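Local structure of N-acetylglucosaminidase (Paenibacillus barengoltzii, 6INX) at residues A94-A97 with V98-A102; E146-G149 with R150-L154; R210-V213 with D214-V217. The protein probably hydrolyses the glycosidic bonds of N-acetylglucosamine-containing sugar chains, as a family 18 glycoside hydrolase. All coordinates share one frame; numbering follows the deposited sequence.

Overall arrangement
All three contacts are local, each along one continuous piece of a family 18 TIM barrel. Contacts 1 and 2 lie at the ends of helices 84-100 and 126-148 and touch, Val98 CB packing 3.6 Å from Tyr152 CE1. Contact 3 lies at the start of helix 213-222, its centre about 35 Å from that of contact 1 and on the opposite side of the chain's centre. Contact 2 is a surface contact and contact 1 partly buried. Their chemistry is largely charged: a salt bridge in contact 1, a carboxylate and a guanidinium around a tyrosine in contact 2. Contact 3 is buried, and relies on a serine cap and aliphatic side chains.

Contact 1. Residues A94-A97 with V98-A102; sequences AVRA and VTEYA
Arg96 and Glu100, one helical turn apart, form a salt bridge on the exposed side of helix 84-100. Arg96 NE gives a hydrogen bond to Glu100 OE2 at 2.8 Å, with an N-H...O angle of 163°. A second, weak bond runs from Arg96 NH2 to the same oxygen. The carboxylate oxygen sits at the edge of the guanidinium, in its plane. Seen from the acid, the donor NE lies above the carboxylate plane, and the two planes are 66° apart. The arginine chain is extended, with CG anti to the backbone N (chi1 -177°), and this carries NE across to the carboxylate of Glu100. The stems also meet, Arg96 CG lying 3.5 Å from Glu100 CD.

The backbone bonds show the last turn of a helix. Val98 N bonds to Ala94 O, and Glu100 N to Arg96 O at 2.9 Å. Arg96 O also accepts from Thr99 N, which stands above the carbonyl plane. Thr99 OG1 folds back over the helix, 3.0 Å from Val95 O and 3.2 Å from Arg96 O. Tyr101 is the first residue to leave helical angles, yet its N still bonds to Ala97 O at 3.2 Å.

The remaining contacts are methyl groups against backbone oxygens. Thr99 CG2 comes 3.4 Å from Val95 O, and Val98 rests its two methyls against the carbonyl oxygens of Ala94 and Val95.

Ala94, Val95 and Thr99 face helix 126-148, on Met137, Ala140 and Gln144. Beyond the helix end, Tyr101 meets Thr44 and Leu50, and Ala102 touches helix 53-59.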
loop_
_atom_site.group_PDB
_atom_site.type_symbol
_atom_site.label_atom_id
_atom_site.label_comp_id
_atom_site.label_asym_id
_atom_site.label_seq_id
_atom_site.Cartn_x
_atom_site.Cartn_y
_atom_site.Cartn_z
ATOM N N ALA A 94 -13.701 13.474 -29.157
ATOM C CA ALA A 94 -14.845 12.870 -28.482
ATOM C C ALA A 94 -16.127 13.204 -29.224
ATOM O O ALA A 94 -16.996 12.339 -29.405
ATOM C CB ALA A 94 -14.921 13.371 -27.039
ATOM N N VAL A 95 -16.242 14.455 -29.675
ATOM C CA VAL A 95 -17.396 14.859 -30.468
ATOM C C VAL A 95 -17.437 14.085 -31.778
ATOM O O VAL A 95 -18.507 13.676 -32.240
ATOM C CB VAL A 95 -17.377 16.382 -30.691
ATOM C CG1 VAL A 95 -18.382 16.776 -31.783
ATOM C CG2 VAL A 95 -17.705 17.114 -29.390
ATOM N N ARG A 96 -16.269 13.880 -32.403
ATOM C CA ARG A 96 -16.207 13.072 -33.615
ATOM C C ARG A 96 -16.741 11.666 -33.371
ATOM O O ARG A 96 -17.532 11.146 -34.165
ATOM C CB ARG A 96 -14.772 13.029 -34.144
ATOM C CG ARG A 96 -14.646 12.270 -35.446
ATOM C CD ARG A 96 -13.219 12.238 -35.959
ATOM N NE ARG A 96 -13.166 11.723 -37.324
ATOM C CZ ARG A 96 -12.075 11.717 -38.083
ATOM N NH1 ARG A 96 -10.931 12.195 -37.611
ATOM N NH2 ARG A 96 -12.128 11.230 -39.316
ATOM N N ALA A 97 -16.358 11.054 -32.250
ATOM C CA ALA A 97 -16.804 9.696 -31.957
ATOM C C ALA A 97 -18.323 9.616 -31.863
ATOM O O ALA A 97 -18.946 8.720 -32.451
ATOM C CB ALA A 97 -16.142 9.210 -30.667
ATOM N N VAL A 98 -18.943 10.560 -31.150
ATOM C CA VAL A 98 -20.393 10.488 -30.942
ATOM C C VAL A 98 -21.205 10.937 -32.145
ATOM O O VAL A 98 -22.428 10.732 -32.164
ATOM C CB VAL A 98 -20.874 11.206 -29.665
ATOM C CG1 VAL A 98 -20.086 10.737 -28.457
ATOM C CG2 VAL A 98 -20.805 12.729 -29.818
ATOM N N THR A 99 -20.577 11.564 -33.142
ATOM C CA THR A 99 -21.295 11.909 -34.365
ATOM C C THR A 99 -21.057 10.922 -35.496
ATOM O O THR A 99 -21.917 10.785 -36.376
ATOM C CB THR A 99 -20.951 13.332 -34.830
ATOM O OG1 THR A 99 -19.536 13.468 -35.010
ATOM C CG2 THR A 99 -21.445 14.358 -33.825
ATOM N N GLU A 100 -19.922 10.221 -35.484
ATOM C CA GLU A 100 -19.619 9.205 -36.483
ATOM C C GLU A 100 -20.311 7.883 -36.189
ATOM O O GLU A 100 -20.589 7.115 -37.118
ATOM C CB GLU A 100 -18.107 8.968 -36.547
ATOM C CG GLU A 100 -17.325 10.061 -37.246
ATOM C CD GLU A 100 -15.855 9.695 -37.451
ATOM O OE1 GLU A 100 -15.324 8.866 -36.679
ATOM O OE2 GLU A 100 -15.233 10.231 -38.395
ATOM N N TYR A 101 -20.580 7.594 -34.916
ATOM C CA TYR A 101 -21.142 6.315 -34.510
ATOM C C TYR A 101 -22.261 6.545 -33.509
ATOM O O TYR A 101 -22.415 7.637 -32.956
ATOM C CB TYR A 101 -20.065 5.417 -33.888
ATOM C CG TYR A 101 -18.953 5.086 -34.842
ATOM C CD1 TYR A 101 -19.173 4.235 -35.917
ATOM C CD2 TYR A 101 -17.688 5.632 -34.682
ATOM C CE1 TYR A 101 -18.170 3.927 -36.800
ATOM C CE2 TYR A 101 -16.671 5.335 -35.567
ATOM C CZ TYR A 101 -16.920 4.477 -36.624
ATOM O OH TYR A 101 -15.922 4.160 -37.519
ATOM N N ALA A 102 -23.026 5.481 -33.250
ATOM C CA ALA A 102 -24.163 5.553 -32.344
ATOM C C ALA A 102 -23.685 5.437 -30.904
ATOM O O ALA A 102 -24.139 4.572 -30.150
ATOM C CB ALA A 102 -25.181 4.459 -32.672
#

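Contact 2. Residues E146-G149 with R150-L154; sequences ERDG and RHYWL
The Tyr152 ring meets Asp148 at its edge and Arg150 over one face. Asp148 OD1 lies near the ring plane and takes a hydrogen bond from Tyr152 OH at 2.6 Å. The hydroxyl comes to the anti side of OD1, 21° out of the carboxylate plane. Carboxylate and ring are turned 71° apart. On the face, Arg150 NE stands 3.6 Å above the ring plane, offset toward the rim, while Tyr152 CE1 lies over the centre of the guanidinium. The arginine chain bends at chi3 (-71°) to bring the guanidinium there. It is held in place by His151 O, which takes bonds in the guanidinium plane from Arg150 NE at 3.0 Å and Arg150 NH2 at 3.2 Å.

Between these groups helix 126-148 ends in a Schellman motif. Gly149 leaves the helix with positive phi, and the chain turns toward strand 153-159 of the barrel. Arg150 CG packs 3.8 Å from Asp148 CB across this turn.

Arg150 NH2 also forms a salt bridge with Asp104. Asp148 OD1 accepts a second bond, from Gln144 NE2, one turn back on the same helix.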
loop_
_atom_site.group_PDB
_atom_site.type_symbol
_atom_site.label_atom_id
_atom_site.label_comp_id
_atom_site.label_asym_id
_atom_site.label_seq_id
_atom_site.Cartn_x
_atom_site.Cartn_y
_atom_site.Cartn_z
ATOM N N GLU A 146 -26.280 20.018 -27.405
ATOM C CA GLU A 146 -27.184 21.116 -27.727
ATOM C C GLU A 146 -27.599 21.054 -29.191
ATOM O O GLU A 146 -28.787 21.169 -29.515
ATOM C CB GLU A 146 -26.519 22.450 -27.386
ATOM C CG GLU A 146 -26.371 22.660 -25.883
ATOM C CD GLU A 146 -25.200 23.550 -25.512
ATOM O OE1 GLU A 146 -24.700 24.309 -26.374
ATOM O OE2 GLU A 146 -24.780 23.483 -24.337
ATOM N N ARG A 147 -26.633 20.839 -30.092
ATOM C CA ARG A 147 -26.957 20.746 -31.515
ATOM C C ARG A 147 -27.906 19.589 -31.792
ATOM O O ARG A 147 -28.832 19.712 -32.603
ATOM C CB ARG A 147 -25.680 20.547 -32.339
ATOM C CG ARG A 147 -24.676 21.674 -32.270
ATOM C CD ARG A 147 -23.400 21.291 -33.028
ATOM N NE ARG A 147 -22.348 22.289 -32.875
ATOM C CZ ARG A 147 -21.205 22.105 -32.213
ATOM N NH1 ARG A 147 -20.924 20.940 -31.630
ATOM N NH2 ARG A 147 -20.331 23.100 -32.146
ATOM N N ASP A 148 -27.688 18.456 -31.133
ATOM C CA ASP A 148 -28.409 17.227 -31.423
ATOM C C ASP A 148 -29.655 17.048 -30.571
ATOM O O ASP A 148 -30.341 16.033 -30.711
ATOM C CB ASP A 148 -27.489 16.008 -31.252
ATOM C CG ASP A 148 -26.408 15.943 -32.315
ATOM O OD1 ASP A 148 -25.377 15.275 -32.075
ATOM O OD2 ASP A 148 -26.593 16.564 -33.390
ATOM N N GLY A 149 -29.958 18.000 -29.697
ATOM C CA GLY A 149 -31.162 17.923 -28.890
ATOM C C GLY A 149 -31.152 16.816 -27.861
ATOM O O GLY A 149 -32.203 16.226 -27.580
ATOM N N ARG A 150 -29.992 16.512 -27.283
ATOM C CA ARG A 150 -29.893 15.364 -26.391
ATOM C C ARG A 150 -28.723 15.561 -25.435
ATOM O O ARG A 150 -27.961 16.525 -25.534
ATOM C CB ARG A 150 -29.679 14.083 -27.186
ATOM C CG ARG A 150 -28.429 14.137 -28.052
ATOM C CD ARG A 150 -28.075 12.770 -28.558
ATOM N NE ARG A 150 -27.579 11.946 -27.464
ATOM C CZ ARG A 150 -27.265 10.662 -27.581
ATOM N NH1 ARG A 150 -27.398 10.043 -28.747
ATOM N NH2 ARG A 150 -26.817 9.999 -26.525
ATOM N N HIS A 151 -28.589 14.616 -24.510
ATOM C CA HIS A 151 -27.474 14.578 -23.572
ATOM C C HIS A 151 -26.408 13.639 -24.111
ATOM O O HIS A 151 -26.720 12.571 -24.644
ATOM C CB HIS A 151 -27.955 14.037 -22.225
ATOM C CG HIS A 151 -26.908 14.039 -21.151
ATOM N ND1 HIS A 151 -26.307 15.194 -20.694
ATOM C CD2 HIS A 151 -26.384 13.027 -20.418
ATOM C CE1 HIS A 151 -25.445 14.889 -19.737
ATOM N NE2 HIS A 151 -25.478 13.583 -19.548
ATOM N N TYR A 152 -25.150 14.044 -23.981
ATOM C CA TYR A 152 -24.022 13.151 -24.201
ATOM C C TYR A 152 -23.316 12.966 -22.865
ATOM O O TYR A 152 -23.276 13.892 -22.051
ATOM C CB TYR A 152 -23.060 13.719 -25.242
ATOM C CG TYR A 152 -23.575 13.568 -26.659
ATOM C CD1 TYR A 152 -23.696 12.317 -27.243
ATOM C CD2 TYR A 152 -23.924 14.681 -27.413
ATOM C CE1 TYR A 152 -24.176 12.172 -28.536
ATOM C CE2 TYR A 152 -24.407 14.550 -28.704
ATOM C CZ TYR A 152 -24.523 13.292 -29.260
ATOM O OH TYR A 152 -24.997 13.162 -30.546
ATOM N N TRP A 153 -22.805 11.759 -22.631
ATOM C CA TRP A 153 -22.267 11.345 -21.342
ATOM C C TRP A 153 -20.748 11.479 -21.297
ATOM O O TRP A 153 -20.058 11.283 -22.300
ATOM C CB TRP A 153 -22.625 9.884 -21.058
ATOM C CG TRP A 153 -24.094 9.625 -20.888
ATOM C CD1 TRP A 153 -25.074 9.804 -21.825
ATOM C CD2 TRP A 153 -24.745 9.123 -19.719
ATOM N NE1 TRP A 153 -26.294 9.448 -21.307
ATOM C CE2 TRP A 153 -26.120 9.031 -20.013
ATOM C CE3 TRP A 153 -24.299 8.743 -18.451
ATOM C CZ2 TRP A 153 -27.053 8.578 -19.085
ATOM C CZ3 TRP A 153 -25.226 8.300 -17.528
ATOM C CH2 TRP A 153 -26.587 8.215 -17.852
ATOM N N LEU A 154 -20.231 11.766 -20.102
ATOM C CA LEU A 154 -18.795 11.719 -19.842
ATOM C C LEU A 154 -18.607 11.080 -18.478
ATOM O O LEU A 154 -19.171 11.553 -17.490
ATOM C CB LEU A 154 -18.173 13.122 -19.863
ATOM C CG LEU A 154 -16.649 13.162 -19.710
ATOM C CD1 LEU A 154 -15.971 12.469 -20.889
ATOM C CD2 LEU A 154 -16.185 14.607 -19.571
#

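Contact 3. Residues R210-V213 with D214-V217; sequences RISV and DASV
Ser212 OG accepts a hydrogen bond from Ala215 N at 3.0 Å, with an N-H...O angle of 167°. This caps the first turn of helix 213-222. Chi1 of 64° places OG between its own backbone N and carbonyl carbon, which turns it toward the amide of Ala215. The same oxygen lies 3.5 Å from Ala215 CB. Ser212 O takes Ser216 N at 2.9 Å, so one residue holds two amides of the new helix. Val213 O then accepts from Val217 N in a nearly straight bond.

Ser212 is thus the N-cap, the residue where the loop after strand 179-183 passes into the barrel helix 213-222. Substituting an alanine for Ser212 would probably leave Ala215 N without its capping acceptor and Thr203 OG1 without one of its partners.

Apolar contacts flank the cap. Ile211 CD1 reaches to 4.2 Å from Ala215 CB and also lies close to Ser216 N. Val213 and Val217 lie side by side, pointing the same way, with Val213 CG1 4.1 Å from Val217 CG2. Both valines pack on Ile232 of strand 230-235, and Val217 also touches Leu182 of strand 179-183.

Farther out, Thr203 OG1 hydrogen-bonds to Ser212 OG and also to Arg210 O, linking the cap to the preceding loop. Asp214 OD1 is hydrogen-bonded to Tyr312 OH and Ser216 OG to Ala160 O, while Arg210 NE forms a salt bridge with Asp166 of the second subunit.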
loop_
_atom_site.group_PDB
_atom_site.type_symbol
_atom_site.label_atom_id
_atom_site.label_comp_id
_atom_site.label_asym_id
_atom_site.label_seq_id
_atom_site.Cartn_x
_atom_site.Cartn_y
_atom_site.Cartn_z
ATOM N N ARG A 210 -4.629 -2.169 3.059
ATOM C CA ARG A 210 -5.870 -1.822 3.748
ATOM C C ARG A 210 -7.012 -1.418 2.819
ATOM O O ARG A 210 -8.071 -1.019 3.308
ATOM C CB ARG A 210 -5.623 -0.743 4.809
ATOM C CG ARG A 210 -4.453 -1.051 5.758
ATOM C CD ARG A 210 -4.622 -2.369 6.514
ATOM N NE ARG A 210 -5.759 -2.340 7.423
ATOM C CZ ARG A 210 -6.388 -3.426 7.862
ATOM N NH1 ARG A 210 -5.994 -4.633 7.472
ATOM N NH2 ARG A 210 -7.427 -3.290 8.680
ATOM N N ILE A 211 -6.838 -1.527 1.505
ATOM C CA ILE A 211 -7.861 -1.089 0.560
ATOM C C ILE A 211 -8.952 -2.150 0.406
ATOM O O ILE A 211 -8.758 -3.338 0.681
ATOM C CB ILE A 211 -7.214 -0.709 -0.788
ATOM C CG1 ILE A 211 -8.147 0.147 -1.665
ATOM C CG2 ILE A 211 -6.772 -1.958 -1.530
ATOM C CD1 ILE A 211 -8.604 1.460 -1.038
ATOM N N SER A 212 -10.125 -1.693 -0.035
ATOM C CA SER A 212 -11.316 -2.506 -0.246
ATOM C C SER A 212 -12.312 -1.604 -0.963
ATOM O O SER A 212 -12.085 -0.399 -1.089
ATOM C CB SER A 212 -11.906 -3.006 1.082
ATOM O OG SER A 212 -12.357 -1.918 1.876
ATOM N N VAL A 213 -13.427 -2.188 -1.425
ATOM C CA VAL A 213 -14.513 -1.364 -1.965
ATOM C C VAL A 213 -14.932 -0.315 -0.943
ATOM O O VAL A 213 -15.022 0.881 -1.243
ATOM C CB VAL A 213 -15.723 -2.230 -2.362
ATOM C CG1 VAL A 213 -16.930 -1.323 -2.686
ATOM C CG2 VAL A 213 -15.406 -3.164 -3.515
ATOM N N ASP A 214 -15.190 -0.764 0.290
ATOM C CA ASP A 214 -15.669 0.129 1.335
ATOM C C ASP A 214 -14.657 1.241 1.607
ATOM O O ASP A 214 -15.020 2.420 1.696
ATOM C CB ASP A 214 -15.953 -0.723 2.580
ATOM C CG ASP A 214 -16.421 0.081 3.773
ATOM O OD1 ASP A 214 -17.392 0.861 3.664
ATOM O OD2 ASP A 214 -15.814 -0.119 4.852
ATOM N N ALA A 215 -13.373 0.890 1.727
ATOM C CA ALA A 215 -12.372 1.923 1.987
ATOM C C ALA A 215 -12.232 2.877 0.806
ATOM O O ALA A 215 -12.017 4.080 0.998
ATOM C CB ALA A 215 -11.020 1.297 2.334
ATOM N N SER A 216 -12.367 2.362 -0.418
ATOM C CA SER A 216 -12.258 3.200 -1.612
ATOM C C SER A 216 -13.417 4.185 -1.697
ATOM O O SER A 216 -13.205 5.380 -1.927
ATOM C CB SER A 216 -12.171 2.311 -2.862
ATOM O OG SER A 216 -12.073 3.099 -4.038
ATOM N N VAL A 217 -14.647 3.695 -1.515
ATOM C CA VAL A 217 -15.815 4.571 -1.495
ATOM C C VAL A 217 -15.631 5.675 -0.461
ATOM O O VAL A 217 -15.832 6.859 -0.744
ATOM C CB VAL A 217 -17.090 3.747 -1.245
ATOM C CG1 VAL A 217 -18.286 4.676 -1.015
ATOM C CG2 VAL A 217 -17.347 2.781 -2.409
#